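Local coordinates for protein Ent-copalyl diphosphate synthase (Streptomyces platensis, PDB 5BP8) that belongs to the largely helical terpene cyclases and carries a region akin to the C-terminal domain of squalene-hopene cyclases, at residues D22-V27 with V239-D244. Sequence-based numbering, arbitrary orientation. Where two conformers were deposited one is given.
Sequences DPWGLV and VAYLRD
The benzo ring of Trp24 and the phenol ring of Tyr241 meet along their borders, with no overlap of faces. Trp24 CZ3 comes within 3.7 Å of Tyr241 CE1, which sits at the indole edge close to its plane. The ring planes differ by only 20°, yet the centroids are 6.0 Å apart, too far displaced for a stack. Beside this pair, the CB of Asp244 lies 3.9 Å from Trp24 CZ2, and its carboxylate plane stands almost perpendicular to the indole. Within 239-244, Trp24 is met at CZ2, CZ3 and CH2, the far end of its benzo ring. With CG anti to the carbonyl carbon, chi1 -64°, the indole extends from the loop toward the helix. The contact joins the loop between helices 7-20 and 31-40 to one flank of helix 237-249, in the helical architecture of a terpene cyclase, where residues one turn apart on that helix, Tyr241 and Asp244, receive the indole. No hydrogen bond crosses between the two segments. Just after helix 7-20, Asp22 OD1 accepts a hydrogen bond from the backbone N of Trp24 at 3.1 Å in an Asx turn, the donor approaching from above the carboxylate plane, while Asp22 OD2 forms a salt bridge with Arg248, farther along helix 237-249. The buried Tyr241 has its hydroxyl hydrogen-bonded to the carbonyl O of Thr257, and the Trp24 side chain also touches Pro212 and Val245.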
loop_
_atom_site.group_PDB
_atom_site.type_symbol
_atom_site.label_atom_id
_atom_site.label_comp_id
_atom_site.label_asym_id
_atom_site.label_seq_id
_atom_site.Cartn_x
_atom_site.Cartn_y
_atom_site.Cartn_z
ATOM N N ASP A 22 5.614 -13.294 -12.622
ATOM C CA ASP A 22 5.638 -12.998 -11.186
ATOM C C ASP A 22 4.247 -13.205 -10.552
ATOM O O ASP A 22 3.409 -12.303 -10.527
ATOM C CB ASP A 22 6.153 -11.579 -10.953
ATOM C CG ASP A 22 6.213 -11.202 -9.464
ATOM O OD1 ASP A 22 6.096 -12.118 -8.611
ATOM O OD2 ASP A 22 6.395 -9.996 -9.164
ATOM N N PRO A 23 3.999 -14.409 -10.043
ATOM C CA PRO A 23 2.701 -14.699 -9.451
ATOM C C PRO A 23 2.489 -14.051 -8.073
ATOM O O PRO A 23 1.391 -14.154 -7.495
ATOM C CB PRO A 23 2.706 -16.220 -9.341
ATOM C CG PRO A 23 4.132 -16.558 -9.093
ATOM C CD PRO A 23 4.915 -15.567 -9.942
ATOM N N TRP A 24 3.515 -13.405 -7.547
ATOM C CA TRP A 24 3.386 -12.698 -6.264
ATOM C C TRP A 24 3.009 -11.223 -6.444
ATOM O O TRP A 24 2.370 -10.636 -5.589
ATOM C CB TRP A 24 4.704 -12.733 -5.519
ATOM C CG TRP A 24 5.197 -14.102 -5.100
ATOM C CD1 TRP A 24 5.808 -15.056 -5.888
ATOM C CD2 TRP A 24 5.111 -14.662 -3.791
ATOM N NE1 TRP A 24 6.131 -16.165 -5.122
ATOM C CE2 TRP A 24 5.720 -15.940 -3.828
ATOM C CE3 TRP A 24 4.623 -14.185 -2.574
ATOM C CZ2 TRP A 24 5.823 -16.742 -2.699
ATOM C CZ3 TRP A 24 4.730 -14.961 -1.471
ATOM C CH2 TRP A 24 5.337 -16.233 -1.520
ATOM N N GLY A 25 3.490 -10.608 -7.515
ATOM C CA GLY A 25 3.537 -9.165 -7.609
ATOM C C GLY A 25 4.739 -8.675 -6.816
ATOM O O GLY A 25 5.273 -9.410 -5.970
ATOM N N LEU A 26 5.189 -7.461 -7.100
ATOM C CA LEU A 26 6.394 -6.927 -6.458
ATOM C C LEU A 26 6.070 -5.760 -5.533
ATOM O O LEU A 26 5.583 -4.691 -5.968
ATOM C CB LEU A 26 7.454 -6.523 -7.492
ATOM C CG LEU A 26 8.735 -5.876 -6.963
ATOM C CD1 LEU A 26 9.451 -6.777 -5.961
ATOM C CD2 LEU A 26 9.667 -5.530 -8.139
ATOM N N VAL A 27 6.319 -5.986 -4.246
ATOM C CA VAL A 27 6.245 -4.954 -3.213
ATOM C C VAL A 27 7.593 -4.905 -2.543
ATOM O O VAL A 27 8.074 -5.950 -2.062
ATOM C CB VAL A 27 5.120 -5.208 -2.166
ATOM C CG1 VAL A 27 5.154 -4.111 -1.084
ATOM C CG2 VAL A 27 3.742 -5.216 -2.822
ATOM N N VAL A 239 5.411 -21.515 7.085
ATOM C CA VAL A 239 6.852 -21.440 7.155
ATOM C C VAL A 239 7.463 -21.272 5.770
ATOM O O VAL A 239 8.383 -20.477 5.602
ATOM C CB VAL A 239 7.453 -22.662 7.897
ATOM C CG1 VAL A 239 8.965 -22.664 7.774
ATOM C CG2 VAL A 239 7.055 -22.615 9.362
ATOM N N ALA A 240 6.941 -21.989 4.766
ATOM C CA ALA A 240 7.434 -21.877 3.411
ATOM C C ALA A 240 7.156 -20.484 2.846
ATOM O O ALA A 240 7.990 -19.914 2.122
ATOM C CB ALA A 240 6.781 -22.924 2.518
ATOM N N TYR A 241 5.978 -19.942 3.151
ATOM C CA TYR A 241 5.678 -18.565 2.721
ATOM C C TYR A 241 6.705 -17.579 3.287
ATOM O O TYR A 241 7.303 -16.807 2.528
ATOM C CB TYR A 241 4.280 -18.211 3.151
ATOM C CG TYR A 241 3.904 -16.749 3.096
ATOM C CD1 TYR A 241 3.555 -16.135 1.905
ATOM C CD2 TYR A 241 3.820 -16.004 4.281
ATOM C CE1 TYR A 241 3.178 -14.767 1.876
ATOM C CE2 TYR A 241 3.426 -14.682 4.263
ATOM C CZ TYR A 241 3.112 -14.070 3.081
ATOM O OH TYR A 241 2.694 -12.760 3.129
ATOM N N LEU A 242 6.940 -17.622 4.600
ATOM C CA LEU A 242 7.919 -16.719 5.232
ATOM C C LEU A 242 9.311 -16.904 4.635
ATOM O O LEU A 242 10.005 -15.913 4.329
ATOM C CB LEU A 242 7.943 -16.896 6.750
ATOM C CG LEU A 242 6.702 -16.372 7.454
ATOM C CD1 LEU A 242 6.789 -16.608 8.955
ATOM C CD2 LEU A 242 6.511 -14.888 7.160
ATOM N N ARG A 243 9.723 -18.168 4.445
ATOM C CA ARG A 243 11.019 -18.437 3.821
ATOM C C ARG A 243 11.108 -17.850 2.419
ATOM O O ARG A 243 12.104 -17.213 2.074
ATOM C CB ARG A 243 11.321 -19.942 3.811
ATOM C CG ARG A 243 11.570 -20.486 5.214
ATOM C CD ARG A 243 11.598 -22.013 5.265
ATOM N NE ARG A 243 12.130 -22.515 6.534
ATOM C CZ ARG A 243 12.154 -23.799 6.908
ATOM N NH1 ARG A 243 11.679 -24.763 6.121
ATOM N NH2 ARG A 243 12.657 -24.122 8.088
ATOM N N ASP A 244 10.081 -18.072 1.616
ATOM C CA ASP A 244 10.081 -17.567 0.232
ATOM C C ASP A 244 10.151 -16.050 0.190
ATOM O O ASP A 244 10.893 -15.463 -0.603
ATOM C CB ASP A 244 8.848 -18.022 -0.522
ATOM C CG ASP A 244 8.892 -19.498 -0.920
ATOM O OD1 ASP A 244 10.001 -20.096 -0.941
ATOM O OD2 ASP A 244 7.806 -20.044 -1.201
#